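Local coordinates for adenylate cyclase-like protein (Chlamydia trachomatis, PDB 4QO6) that serves as a structural component of the inner membrane ring of the type III secretion system, this chain being part of its periplasmic region, at residues Asp177-Arg180 with Thr181-Glu185; Gly105-Thr109 with Glu110-Ala114; Pro203-Glu206 with Gly207-Leu211; Ser95-Pro98 with Gly99-Val102. All coordinates share one frame; numbering follows the deposited sequence.

Contact 1. Residues Asp177-Arg180 with Thr181-Glu185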
ATOM      1  N   ASP A 177       8.313  32.010   8.598  1.00 57.28           N
ATOM      2  CA  ASP A 177       9.118  30.915   9.192  1.00 57.47           C
ATOM      3  C   ASP A 177       8.311  29.872   9.995  1.00 53.23           C
ATOM      4  O   ASP A 177       8.631  28.689   9.975  1.00 51.38           O
ATOM      5  CB  ASP A 177      10.240  31.495  10.058  1.00 63.61           C
ATOM      6  CG  ASP A 177      11.360  32.117   9.223  1.00 67.29           C
ATOM      7  OD1 ASP A 177      11.500  31.770   8.036  1.00 66.78           O
ATOM      8  OD2 ASP A 177      12.100  32.968   9.747  1.00 76.26           O
ATOM      9  N   LYS A 178       7.270  30.307  10.691  1.00 47.35           N
ATOM     10  CA  LYS A 178       6.352  29.376  11.332  1.00 49.24           C
ATOM     11  C   LYS A 178       5.648  28.489  10.294  1.00 49.19           C
ATOM     12  O   LYS A 178       5.502  27.283  10.493  1.00 47.80           O
ATOM     13  CB  LYS A 178       5.318  30.140  12.162  1.00 48.45           C
ATOM     14  CG  LYS A 178       4.234  29.272  12.800  1.00 48.53           C
ATOM     15  CD  LYS A 178       3.723  29.866  14.106  1.00 48.87           C
ATOM     16  CE  LYS A 178       2.259  29.554  14.399  1.00 52.82           C
ATOM     17  NZ  LYS A 178       1.361  30.699  14.005  1.00 53.73           N
ATOM     18  N   PHE A 179       5.216  29.101   9.194  1.00 46.85           N
ATOM     19  CA  PHE A 179       4.526  28.386   8.119  1.00 47.15           C
ATOM     20  C   PHE A 179       5.404  27.361   7.382  1.00 45.11           C
ATOM     21  O   PHE A 179       4.968  26.251   7.123  1.00 45.22           O
ATOM     22  CB  PHE A 179       3.925  29.361   7.105  1.00 45.22           C
ATOM     23  CG  PHE A 179       3.033  28.684   6.096  1.00 44.74           C
ATOM     24  CD1 PHE A 179       1.839  28.096   6.496  1.00 43.94           C
ATOM     25  CD2 PHE A 179       3.396  28.618   4.748  1.00 44.79           C
ATOM     26  CE1 PHE A 179       1.009  27.472   5.571  1.00 44.56           C
ATOM     27  CE2 PHE A 179       2.569  27.985   3.814  1.00 43.51           C
ATOM     28  CZ  PHE A 179       1.377  27.417   4.227  1.00 41.53           C
ATOM     29  N   ARG A 180       6.621  27.752   7.032  1.00 47.66           N
ATOM     30  CA  ARG A 180       7.638  26.843   6.495  1.00 51.15           C
ATOM     31  C   ARG A 180       7.802  25.588   7.361  1.00 52.12           C
ATOM     32  O   ARG A 180       7.986  24.483   6.866  1.00 51.53           O
ATOM     33  CB  ARG A 180       8.958  27.596   6.449  1.00 57.74           C
ATOM     34  CG  ARG A 180      10.137  26.840   5.862  1.00 66.33           C
ATOM     35  CD  ARG A 180      11.180  27.798   5.283  1.00 73.87           C
ATOM     36  NE  ARG A 180      10.567  28.846   4.432  1.00 78.11           N
ATOM     37  CZ  ARG A 180      10.595  30.168   4.657  1.00 73.28           C
ATOM     38  NH1 ARG A 180      11.227  30.678   5.710  1.00 74.40           N
ATOM     39  NH2 ARG A 180       9.985  30.998   3.811  1.00 66.70           N
ATOM     40  N   THR A 181       7.755  25.787   8.670  1.00 54.60           N
ATOM     41  CA  THR A 181       7.827  24.703   9.646  1.00 51.77           C
ATOM     42  C   THR A 181       6.564  23.839   9.571  1.00 52.55           C
ATOM     43  O   THR A 181       6.650  22.619   9.476  1.00 56.24           O
ATOM     44  CB  THR A 181       8.057  25.305  11.061  1.00 51.28           C
ATOM     45  OG1 THR A 181       9.382  25.848  11.099  1.00 52.68           O
ATOM     46  CG2 THR A 181       7.884  24.284  12.189  1.00 49.45           C
ATOM     47  N   VAL A 182       5.395  24.474   9.591  1.00 46.41           N
ATOM     48  CA  VAL A 182       4.157  23.750   9.455  1.00 45.56           C
ATOM     49  C   VAL A 182       4.113  22.934   8.151  1.00 48.93           C
ATOM     50  O   VAL A 182       3.581  21.812   8.138  1.00 48.75           O
ATOM     51  CB  VAL A 182       2.959  24.696   9.512  1.00 43.40           C
ATOM     52  CG1 VAL A 182       1.679  24.014   9.051  1.00 43.46           C
ATOM     53  CG2 VAL A 182       2.802  25.228  10.924  1.00 47.15           C
ATOM     54  N   VAL A 183       4.653  23.478   7.067  1.00 44.91           N
ATOM     55  CA  VAL A 183       4.678  22.731   5.815  1.00 45.54           C
ATOM     56  C   VAL A 183       5.607  21.514   5.886  1.00 44.79           C
ATOM     57  O   VAL A 183       5.245  20.461   5.407  1.00 41.51           O
ATOM     58  CB  VAL A 183       4.971  23.638   4.610  1.00 47.04           C
ATOM     59  CG1 VAL A 183       5.284  22.834   3.356  1.00 45.72           C
ATOM     60  CG2 VAL A 183       3.758  24.541   4.361  1.00 49.77           C
ATOM     61  N   GLN A 184       6.789  21.641   6.482  1.00 53.24           N
ATOM     62  CA  GLN A 184       7.672  20.477   6.669  1.00 58.15           C
ATOM     63  C   GLN A 184       6.929  19.317   7.324  1.00 57.17           C
ATOM     64  O   GLN A 184       7.002  18.178   6.874  1.00 56.76           O
ATOM     65  CB  GLN A 184       8.884  20.837   7.534  1.00 63.61           C
ATOM     66  CG  GLN A 184       9.976  21.552   6.771  1.00 70.68           C
ATOM     67  CD  GLN A 184      10.384  20.775   5.536  1.00 80.06           C
ATOM     68  OE1 GLN A 184      10.592  19.557   5.595  1.00 85.76           O
ATOM     69  NE2 GLN A 184      10.479  21.466   4.402  1.00 80.00           N
ATOM     70  N   GLU A 185       6.196  19.636   8.377  1.00 56.79           N
ATOM     71  CA  GLU A 185       5.492  18.648   9.176  1.00 57.84           C
ATOM     72  C   GLU A 185       4.328  17.987   8.417  1.00 57.67           C
ATOM     73  O   GLU A 185       4.073  16.793   8.606  1.00 59.31           O
ATOM     74  CB  GLU A 185       5.011  19.294  10.492  1.00 59.42           C
ATOM     75  CG  GLU A 185       6.159  19.788  11.380  1.00 64.50           C
ATOM     76  CD  GLU A 185       5.717  20.661  12.560  1.00 68.63           C
ATOM     77  OE1 GLU A 185       4.498  20.903  12.752  1.00 60.69           O
ATOM     78  OE2 GLU A 185       6.620  21.109  13.306  1.00 76.31           O
TER
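The carbonyl oxygen of Asp177 is approached by two groups of Thr181. The backbone Thr181 N donates to Asp177 O at 3.3 Å, coming from above the carbonyl plane, 37° out of it. The hydroxyl Thr181 OG1 lies 3.1 Å from Asp177 O; whether its proton is spent on this oxygen is left open, since another acceptor competes for it. It is the first torsion of Thr181, -69°, that turns OG1 back along the helix with the methyl CG2 anti to the backbone N.

Two residues further on, Val183 N donates to Phe179 O at 2.8 Å, the shortest of the four i to i+4 backbone bonds that run from 177-180 to 181-185 in helix 176-187. The same two residues also meet through their side chains. The methyl Val183 CG2 sits over one face of the Phe179 ring, 3.9 Å from its centroid and 22° off the normal, a CH-pi contact displaced toward the rim where CE2 and CZ lie. Phe179 reaches it with CG swung anti to N. The ring is buried between this helix and the strands of its beta-alpha-beta unit: Ile171 of strand 164-172 and Val199 of strand 194-202 touch it, and Phe153 meets it edge-to-face.

On the exposed side, the Arg180 chain bends at chi3 and returns along the helix, where Arg180 NH1 and Asp177 OD1 form a salt bridge of 2.6 Å. The helix is thus two-sided: an aromatic and aliphatic face pressed on the sheet of the BON domain and on the loop with Ser151 and Phe153, and a charged face whose ion pair, being exposed, probably adds only modestly to stability.

Contact 2. Residues Gly105-Thr109 with Glu110-Ala114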
ATOM      1  N   GLY A 105      -2.668   1.854  -2.623  1.00 21.76           N
ATOM      2  CA  GLY A 105      -3.087   2.953  -3.511  1.00 22.02           C
ATOM      3  C   GLY A 105      -3.991   3.955  -2.786  1.00 25.03           C
ATOM      4  O   GLY A 105      -4.101   3.908  -1.563  1.00 26.11           O
ATOM      5  N   TYR A 106      -4.669   4.822  -3.551  1.00 25.98           N
ATOM      6  CA  TYR A 106      -5.553   5.881  -3.044  1.00 27.93           C
ATOM      7  C   TYR A 106      -6.977   5.671  -3.502  1.00 26.89           C
ATOM      8  O   TYR A 106      -7.165   5.255  -4.600  1.00 31.43           O
ATOM      9  CB  TYR A 106      -5.087   7.272  -3.580  1.00 28.28           C
ATOM     10  CG  TYR A 106      -3.732   7.635  -3.074  1.00 26.76           C
ATOM     11  CD1 TYR A 106      -3.573   8.140  -1.798  1.00 26.58           C
ATOM     12  CD2 TYR A 106      -2.597   7.406  -3.843  1.00 25.90           C
ATOM     13  CE1 TYR A 106      -2.310   8.415  -1.298  1.00 27.96           C
ATOM     14  CE2 TYR A 106      -1.341   7.705  -3.358  1.00 27.12           C
ATOM     15  CZ  TYR A 106      -1.207   8.215  -2.098  1.00 26.94           C
ATOM     16  OH  TYR A 106       0.047   8.497  -1.616  1.00 29.78           O
ATOM     17  N   LEU A 107      -7.952   5.943  -2.654  1.00 29.81           N
ATOM     18  CA  LEU A 107      -9.371   6.080  -3.027  1.00 37.10           C
ATOM     19  C   LEU A 107      -9.790   7.454  -2.506  1.00 41.22           C
ATOM     20  O   LEU A 107      -9.104   8.039  -1.666  1.00 39.31           O
ATOM     21  CB  LEU A 107     -10.288   4.985  -2.401  1.00 38.15           C
ATOM     22  CG  LEU A 107     -10.025   3.559  -2.922  1.00 40.22           C
ATOM     23  CD1 LEU A 107     -10.698   2.457  -2.145  1.00 41.66           C
ATOM     24  CD2 LEU A 107     -10.425   3.479  -4.382  1.00 42.57           C
ATOM     25  N   LYS A 108     -10.907   7.954  -3.016  1.00 45.48           N
ATOM     26  CA  LYS A 108     -11.323   9.325  -2.792  1.00 46.52           C
ATOM     27  C   LYS A 108     -12.009   9.398  -1.464  1.00 45.20           C
ATOM     28  O   LYS A 108     -11.656  10.241  -0.680  1.00 42.99           O
ATOM     29  CB  LYS A 108     -12.254   9.805  -3.906  1.00 51.86           C
ATOM     30  CG  LYS A 108     -12.626  11.274  -3.838  1.00 62.17           C
ATOM     31  CD  LYS A 108     -11.703  12.141  -4.685  1.00 71.46           C
ATOM     32  CE  LYS A 108     -11.898  13.629  -4.381  1.00 76.70           C
ATOM     33  NZ  LYS A 108     -10.756  14.464  -4.865  1.00 79.41           N
ATOM     34  N   THR A 109     -12.950   8.484  -1.202  1.00 44.70           N
ATOM     35  CA  THR A 109     -13.797   8.522  -0.003  1.00 47.00           C
ATOM     36  C   THR A 109     -13.967   7.174   0.690  1.00 44.53           C
ATOM     37  O   THR A 109     -13.651   6.145   0.103  1.00 45.98           O
ATOM     38  CB  THR A 109     -15.229   8.976  -0.388  1.00 50.98           C
ATOM     39  OG1 THR A 109     -15.734   8.134  -1.442  1.00 49.04           O
ATOM     40  CG2 THR A 109     -15.223  10.434  -0.834  1.00 47.80           C
ATOM     41  N   GLU A 110     -14.522   7.182   1.906  1.00 44.07           N
ATOM     42  CA  GLU A 110     -14.877   5.937   2.638  1.00 51.01           C
ATOM     43  C   GLU A 110     -15.896   5.051   1.910  1.00 51.07           C
ATOM     44  O   GLU A 110     -15.980   3.841   2.175  1.00 40.96           O
ATOM     45  CB  GLU A 110     -15.449   6.220   4.045  1.00 53.59           C
ATOM     46  CG  GLU A 110     -14.449   6.679   5.088  1.00 61.30           C
ATOM     47  CD  GLU A 110     -14.693   8.107   5.590  1.00 73.20           C
ATOM     48  OE1 GLU A 110     -15.863   8.583   5.611  1.00 78.08           O
ATOM     49  OE2 GLU A 110     -13.705   8.765   5.993  1.00 72.70           O
ATOM     50  N   GLU A 111     -16.702   5.668   1.042  1.00 56.86           N
ATOM     51  CA  GLU A 111     -17.720   4.948   0.280  1.00 58.39           C
ATOM     52  C   GLU A 111     -17.054   4.085  -0.807  1.00 55.22           C
ATOM     53  O   GLU A 111     -17.412   2.926  -0.998  1.00 56.04           O
ATOM     54  CB  GLU A 111     -18.729   5.921  -0.326  1.00 60.95           C
ATOM     55  CG  GLU A 111     -19.621   6.629   0.708  1.00 68.60           C
ATOM     56  CD  GLU A 111     -19.100   8.006   1.166  1.00 72.13           C
ATOM     57  OE1 GLU A 111     -19.070   8.947   0.341  1.00 68.99           O
ATOM     58  OE2 GLU A 111     -18.733   8.163   2.356  1.00 74.34           O
ATOM     59  N   GLN A 112     -16.084   4.661  -1.506  1.00 51.63           N
ATOM     60  CA  GLN A 112     -15.235   3.898  -2.414  1.00 49.52           C
ATOM     61  C   GLN A 112     -14.427   2.800  -1.702  1.00 42.14           C
ATOM     62  O   GLN A 112     -14.221   1.717  -2.264  1.00 36.39           O
ATOM     63  CB  GLN A 112     -14.273   4.802  -3.125  1.00 50.95           C
ATOM     64  CG  GLN A 112     -14.905   5.778  -4.075  1.00 53.16           C
ATOM     65  CD  GLN A 112     -13.882   6.218  -5.092  1.00 57.34           C
ATOM     66  OE1 GLN A 112     -13.085   7.110  -4.828  1.00 52.33           O
ATOM     67  NE2 GLN A 112     -13.865   5.554  -6.253  1.00 64.34           N
ATOM     68  N   ALA A 113     -13.990   3.076  -0.486  1.00 34.46           N
ATOM     69  CA  ALA A 113     -13.371   2.035   0.344  1.00 37.39           C
ATOM     70  C   ALA A 113     -14.301   0.865   0.618  1.00 37.38           C
ATOM     71  O   ALA A 113     -13.873  -0.286   0.579  1.00 33.73           O
ATOM     72  CB  ALA A 113     -12.842   2.603   1.658  1.00 34.28           C
ATOM     73  N   ALA A 114     -15.566   1.155   0.914  1.00 37.21           N
ATOM     74  CA  ALA A 114     -16.571   0.102   1.091  1.00 41.90           C
ATOM     75  C   ALA A 114     -16.906  -0.658  -0.207  1.00 37.96           C
ATOM     76  O   ALA A 114     -17.144  -1.870  -0.171  1.00 40.87           O
ATOM     77  CB  ALA A 114     -17.846   0.672   1.705  1.00 43.29           C
TER
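Gln112 reaches back from the first turn of its helix across the side chain of Thr109, the two crossing at about a right angle, with Gln112 CG 3.6 Å from Thr109 OG1. Beyond CG the glutamine chain is extended, which carries its amide past Thr109 to the backbone of Lys108. There Gln112 OE1 accepts from Lys108 N at 3.0 Å, the donor tilted 30° from the plane of the side-chain carbonyl. The oxygen is also packed tightly against the methylene Lys108 CB, while the rest of the lysine leads away toward Glu137, a long and weak ion pair.

Thr109 is the N-cap of helix 110-123. With chi1 at 54°, OG1 stands between its own N and carbonyl carbon and faces the helix end, where Thr109 OG1 takes a straight but weak bond from Gln112 N, 3.5 Å long. Thr109 O begins the regular helical pattern, accepting from Ala113 N at 3.1 Å in the carbonyl plane. This is the corner of a beta-alpha-beta unit in the PD2 domain, where strand 100-107 gives way to the helix that crosses back to strand 130-136.

Beneath the cap, Leu107 turns inward from the end of the strand. The methyl Leu107 CD1 rests 3.6 Å from Gln112 O and also touches Ala113 CA, with Val134 and Ile91 closing around the buried leucine. Outside the corner, the carboxylate of Glu110 hydrogen-bonds Gln139 of helix 137-150.

Contact 3. Residues Pro203-Glu206 with Gly207-Leu211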
ATOM      1  N   PRO A 203       2.474  41.251   2.569  1.00 43.78           N
ATOM      2  CA  PRO A 203       3.222  42.233   3.353  1.00 42.51           C
ATOM      3  C   PRO A 203       2.231  43.101   4.137  1.00 38.09           C
ATOM      4  O   PRO A 203       1.043  43.189   3.793  1.00 32.02           O
ATOM      5  CB  PRO A 203       3.910  43.059   2.283  1.00 44.80           C
ATOM      6  CG  PRO A 203       2.854  43.100   1.194  1.00 48.33           C
ATOM      7  CD  PRO A 203       2.040  41.825   1.283  1.00 44.46           C
ATOM      8  N   ALA A 204       2.743  43.725   5.187  1.00 39.67           N
ATOM      9  CA  ALA A 204       2.031  44.743   5.943  1.00 34.96           C
ATOM     10  C   ALA A 204       1.459  45.806   5.007  1.00 35.85           C
ATOM     11  O   ALA A 204       2.172  46.318   4.142  1.00 36.34           O
ATOM     12  CB  ALA A 204       2.992  45.361   6.955  1.00 36.25           C
ATOM     13  N   GLU A 205       0.157  46.077   5.126  1.00 33.78           N
ATOM     14  CA  GLU A 205      -0.510  47.030   4.251  1.00 34.13           C
ATOM     15  C   GLU A 205       0.137  48.418   4.398  1.00 36.03           C
ATOM     16  O   GLU A 205       0.273  49.150   3.403  1.00 32.37           O
ATOM     17  CB  GLU A 205      -2.022  47.148   4.553  1.00 33.71           C
ATOM     18  CG  GLU A 205      -2.770  47.972   3.516  1.00 33.72           C
ATOM     19  CD  GLU A 205      -4.124  48.519   3.952  1.00 32.89           C
ATOM     20  OE1 GLU A 205      -4.464  48.469   5.132  1.00 27.96           O
ATOM     21  OE2 GLU A 205      -4.860  49.038   3.093  1.00 32.65           O
ATOM     22  N   GLU A 206       0.494  48.776   5.630  1.00 37.50           N
ATOM     23  CA  GLU A 206       1.190  50.050   5.932  1.00 44.84           C
ATOM     24  C   GLU A 206       2.542  50.161   5.197  1.00 45.01           C
ATOM     25  O   GLU A 206       2.902  51.239   4.709  1.00 41.04           O
ATOM     26  CB  GLU A 206       1.338  50.260   7.459  1.00 48.20           C
ATOM     27  CG  GLU A 206       0.022  50.702   8.121  1.00 52.54           C
ATOM     28  CD  GLU A 206       0.015  50.660   9.658  1.00 61.31           C
ATOM     29  OE1 GLU A 206      -0.964  50.097  10.249  1.00 57.16           O
ATOM     30  OE2 GLU A 206       0.964  51.223  10.277  1.00 65.02           O
ATOM     31  N   GLY A 207       3.248  49.036   5.072  1.00 45.96           N
ATOM     32  CA  GLY A 207       4.479  48.976   4.278  1.00 45.07           C
ATOM     33  C   GLY A 207       4.227  49.146   2.786  1.00 43.34           C
ATOM     34  O   GLY A 207       5.051  49.684   2.100  1.00 44.75           O
ATOM     35  N   VAL A 208       3.092  48.682   2.273  1.00 44.48           N
ATOM     36  CA  VAL A 208       2.792  48.830   0.840  1.00 44.73           C
ATOM     37  C   VAL A 208       2.398  50.271   0.550  1.00 46.14           C
ATOM     38  O   VAL A 208       2.911  50.869  -0.386  1.00 45.48           O
ATOM     39  CB  VAL A 208       1.646  47.896   0.363  1.00 45.19           C
ATOM     40  CG1 VAL A 208       1.227  48.220  -1.069  1.00 43.85           C
ATOM     41  CG2 VAL A 208       2.052  46.429   0.474  1.00 43.75           C
ATOM     42  N   ILE A 209       1.457  50.799   1.335  1.00 45.14           N
ATOM     43  CA  ILE A 209       1.060  52.195   1.263  1.00 47.03           C
ATOM     44  C   ILE A 209       2.260  53.126   1.191  1.00 51.39           C
ATOM     45  O   ILE A 209       2.238  54.077   0.412  1.00 49.79           O
ATOM     46  CB  ILE A 209       0.175  52.584   2.453  1.00 49.73           C
ATOM     47  CG1 ILE A 209      -1.247  52.110   2.184  1.00 47.30           C
ATOM     48  CG2 ILE A 209       0.179  54.104   2.684  1.00 53.02           C
ATOM     49  CD1 ILE A 209      -2.102  52.054   3.437  1.00 49.98           C
ATOM     50  N   ASP A 210       3.295  52.803   1.966  1.00 52.98           N
ATOM     51  CA  ASP A 210       4.552  53.564   2.065  1.00 60.94           C
ATOM     52  C   ASP A 210       5.531  53.498   0.879  1.00 65.61           C
ATOM     53  O   ASP A 210       6.246  54.467   0.593  1.00 72.34           O
ATOM     54  CB  ASP A 210       5.322  53.076   3.283  1.00 64.79           C
ATOM     55  CG  ASP A 210       6.262  54.111   3.813  1.00 71.94           C
ATOM     56  OD1 ASP A 210       5.756  55.044   4.483  1.00 76.05           O
ATOM     57  OD2 ASP A 210       7.486  53.992   3.558  1.00 70.25           O
ATOM     58  N   LEU A 211       5.622  52.348   0.232  1.00 62.52           N
ATOM     59  CA  LEU A 211       6.415  52.239  -0.975  1.00 63.98           C
ATOM     60  C   LEU A 211       5.669  52.881  -2.173  1.00 62.53           C
ATOM     61  O   LEU A 211       6.290  53.377  -3.110  1.00 60.01           O
ATOM     62  CB  LEU A 211       6.803  50.775  -1.225  1.00 67.38           C
ATOM     63  CG  LEU A 211       7.736  50.202  -0.134  1.00 71.63           C
ATOM     64  CD1 LEU A 211       7.856  48.683  -0.205  1.00 72.13           C
ATOM     65  CD2 LEU A 211       9.116  50.847  -0.187  1.00 69.07           C
TER
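This is a surface contact at the start of the C-terminal helix 205-214, just after strand 194-202, where Pro203 and Val208 meet across the first turn. Pro203 CG lies only 3.5 Å from Val208 CG2, tighter than an ordinary carbon contact. Val208 offers that methyl because its first torsion, 172°, sends CG1 anti to the backbone N and leaves CG2 facing the incoming chain.

Ala204 takes the N-cap position. Ala204 O accepts from Val208 N at 3.2 Å, the donor in the carbonyl plane. The next bond, from Ile209 N to Glu205 O at 2.9 Å, is nearly straight at the hydrogen (174°), and Asp210 N follows on Glu206 O at 3.2 Å.

Over this backbone the Glu205 chain, extended beyond CG, crosses Ile209 obliquely. The methyl Ile209 CD1 lies 4.1 Å from Glu205 OE2, a loose touch between a carboxylate and a hydrocarbon. Asp210 has a long, weak ion pair with Arg214. Glu205 and Glu206, at the helix start, would probably interact favourably with the helix dipole, although the turn is held chiefly by its backbone bonds, with the side-chain touches few and small.

Contact 4. Residues Ser95-Pro98 with Gly99-Val102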
ATOM      1  N   SER A  95       2.562  -8.988  -2.832  1.00 22.56           N
ATOM      2  CA  SER A  95       2.824  -9.918  -1.783  1.00 23.90           C
ATOM      3  C   SER A  95       4.290  -9.805  -1.371  1.00 26.57           C
ATOM      4  O   SER A  95       5.148 -10.213  -2.152  1.00 24.30           O
ATOM      5  CB  SER A  95       2.647 -11.333  -2.282  1.00 22.51           C
ATOM      6  OG  SER A  95       3.048 -12.216  -1.229  1.00 22.64           O
ATOM      7  N   PRO A  96       4.572  -9.290  -0.151  1.00 26.28           N
ATOM      8  CA  PRO A  96       5.973  -9.150   0.241  1.00 27.81           C
ATOM      9  C   PRO A  96       6.519 -10.491   0.776  1.00 30.49           C
ATOM     10  O   PRO A  96       7.702 -10.665   0.951  1.00 28.96           O
ATOM     11  CB  PRO A  96       5.915  -8.104   1.342  1.00 25.83           C
ATOM     12  CG  PRO A  96       4.575  -8.336   1.947  1.00 27.29           C
ATOM     13  CD  PRO A  96       3.675  -8.599   0.785  1.00 26.32           C
ATOM     14  N   GLU A  97       5.651 -11.445   1.032  1.00 31.44           N
ATOM     15  CA  GLU A  97       6.140 -12.791   1.296  1.00 31.21           C
ATOM     16  C   GLU A  97       5.054 -13.849   1.192  1.00 27.88           C
ATOM     17  O   GLU A  97       3.873 -13.528   1.260  1.00 27.33           O
ATOM     18  CB  GLU A  97       6.839 -12.870   2.635  1.00 33.27           C
ATOM     19  CG  GLU A  97       6.155 -12.157   3.767  1.00 38.19           C
ATOM     20  CD  GLU A  97       6.571 -12.714   5.093  1.00 44.00           C
ATOM     21  OE1 GLU A  97       6.849 -13.927   5.140  1.00 53.43           O
ATOM     22  OE2 GLU A  97       6.630 -11.955   6.083  1.00 50.03           O
ATOM     23  N   PRO A  98       5.474 -15.111   1.017  1.00 27.99           N
ATOM     24  CA  PRO A  98       4.560 -16.218   0.826  1.00 25.10           C
ATOM     25  C   PRO A  98       3.400 -16.137   1.835  1.00 22.64           C
ATOM     26  O   PRO A  98       3.617 -15.952   3.017  1.00 22.17           O
ATOM     27  CB  PRO A  98       5.459 -17.435   1.058  1.00 27.00           C
ATOM     28  CG  PRO A  98       6.799 -16.965   0.476  1.00 26.69           C
ATOM     29  CD  PRO A  98       6.902 -15.543   0.921  1.00 26.51           C
ATOM     30  N   GLY A  99       2.164 -16.158   1.334  1.00 20.10           N
ATOM     31  CA  GLY A  99       1.026 -16.134   2.201  1.00 19.02           C
ATOM     32  C   GLY A  99       0.627 -14.781   2.762  1.00 19.72           C
ATOM     33  O   GLY A  99      -0.323 -14.733   3.515  1.00 21.96           O
ATOM     34  N   ILE A 100       1.273 -13.695   2.372  1.00 19.99           N
ATOM     35  CA  ILE A 100       0.862 -12.349   2.812  1.00 23.19           C
ATOM     36  C   ILE A 100       0.578 -11.524   1.560  1.00 21.45           C
ATOM     37  O   ILE A 100       1.484 -11.373   0.714  1.00 16.62           O
ATOM     38  CB  ILE A 100       1.968 -11.566   3.576  1.00 28.17           C
ATOM     39  CG1 ILE A 100       2.560 -12.331   4.774  1.00 32.87           C
ATOM     40  CG2 ILE A 100       1.421 -10.252   4.087  1.00 30.20           C
ATOM     41  CD1 ILE A 100       1.567 -12.717   5.847  1.00 31.62           C
ATOM     42  N   PHE A 101      -0.661 -10.995   1.457  1.00 18.89           N
ATOM     43  CA  PHE A 101      -1.048 -10.100   0.360  1.00 17.52           C
ATOM     44  C   PHE A 101      -1.313  -8.676   0.901  1.00 20.50           C
ATOM     45  O   PHE A 101      -1.909  -8.515   1.976  1.00 20.65           O
ATOM     46  CB  PHE A 101      -2.298 -10.619  -0.381  1.00 16.21           C
ATOM     47  CG  PHE A 101      -2.070 -11.936  -1.068  1.00 15.31           C
ATOM     48  CD1 PHE A 101      -1.444 -11.991  -2.296  1.00 15.13           C
ATOM     49  CD2 PHE A 101      -2.354 -13.089  -0.444  1.00 13.80           C
ATOM     50  CE1 PHE A 101      -1.181 -13.176  -2.908  1.00 14.32           C
ATOM     51  CE2 PHE A 101      -2.140 -14.280  -1.068  1.00 13.99           C
ATOM     52  CZ  PHE A 101      -1.539 -14.320  -2.289  1.00 14.22           C
ATOM     53  N   VAL A 102      -0.886  -7.667   0.123  1.00 19.82           N
ATOM     54  CA  VAL A 102      -0.957  -6.265   0.486  1.00 21.06           C
ATOM     55  C   VAL A 102      -1.635  -5.506  -0.645  1.00 21.02           C
ATOM     56  O   VAL A 102      -1.233  -5.635  -1.797  1.00 18.41           O
ATOM     57  CB  VAL A 102       0.443  -5.665   0.680  1.00 22.04           C
ATOM     58  CG1 VAL A 102       0.349  -4.173   0.991  1.00 22.76           C
ATOM     59  CG2 VAL A 102       1.185  -6.380   1.814  1.00 23.92           C
TER
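A first torsion of 174° turns the hydroxyl of Ser95 away from its own N and onto the carbonyl of Ile100, where Ser95 OG donates to Ile100 O at 2.6 Å, tilted from the carbonyl plane. Glu97 adopts a rarer setting, chi1 43°, with CG between its N and carbonyl carbon. That lays its chain beside Ile100, the two pointing the same way, and puts Glu97 CG 3.7 Å from Ile100 CG1.

Between them runs a type II beta turn from Glu97 to Ile100, closed by Ile100 N donating to Glu97 O at 2.8 Å. Pro98 and Gly99 fill its corners, and Gly99 takes the positive phi (80°) that the third position of such a turn requires. Ile100 O is crowded as well as bonded: Ser95 CA approaches it at 3.2 Å in a CA-H...O contact, and Pro96 CD at 3.5 Å. The same Pro96 CD presses on Val102 CG2, also at 3.5 Å, the proline ring and the valine crossing at about a right angle.

The turn links strand 92-95 to strand 100-107 in the PD2 domain. Asp71, at the start of helix 71-83, hydrogen-bonds Gly99 N, while Phe101 packs on Asp71, Val74 and Trp75 of that helix and meets Phe124 edge-to-face.

In the fold
All four are local contacts, spread along an extended chain. Contacts 2 and 4 share strand 100-107 of the PD2 domain, one at each end: contact 4 is the partly buried turn that leads into it, contact 2 the more exposed corner where it passes into helix 110-123. Their centres lie about 22 Å apart. Contact 1 belongs to the BON domain and is mid-helix, with two buried residues, Phe179 on the sheet and Val182 on a loop. Contact 3 is a surface contact with no buried residue, its centre about 61 Å from that of contact 4. Side-chain-to-backbone bonds mark the corners in contacts 2 and 4, whereas regular helical bonds dominate contacts 1 and 3, with a CH-pi contact in contact 1 and a proline-valine touch in contact 3.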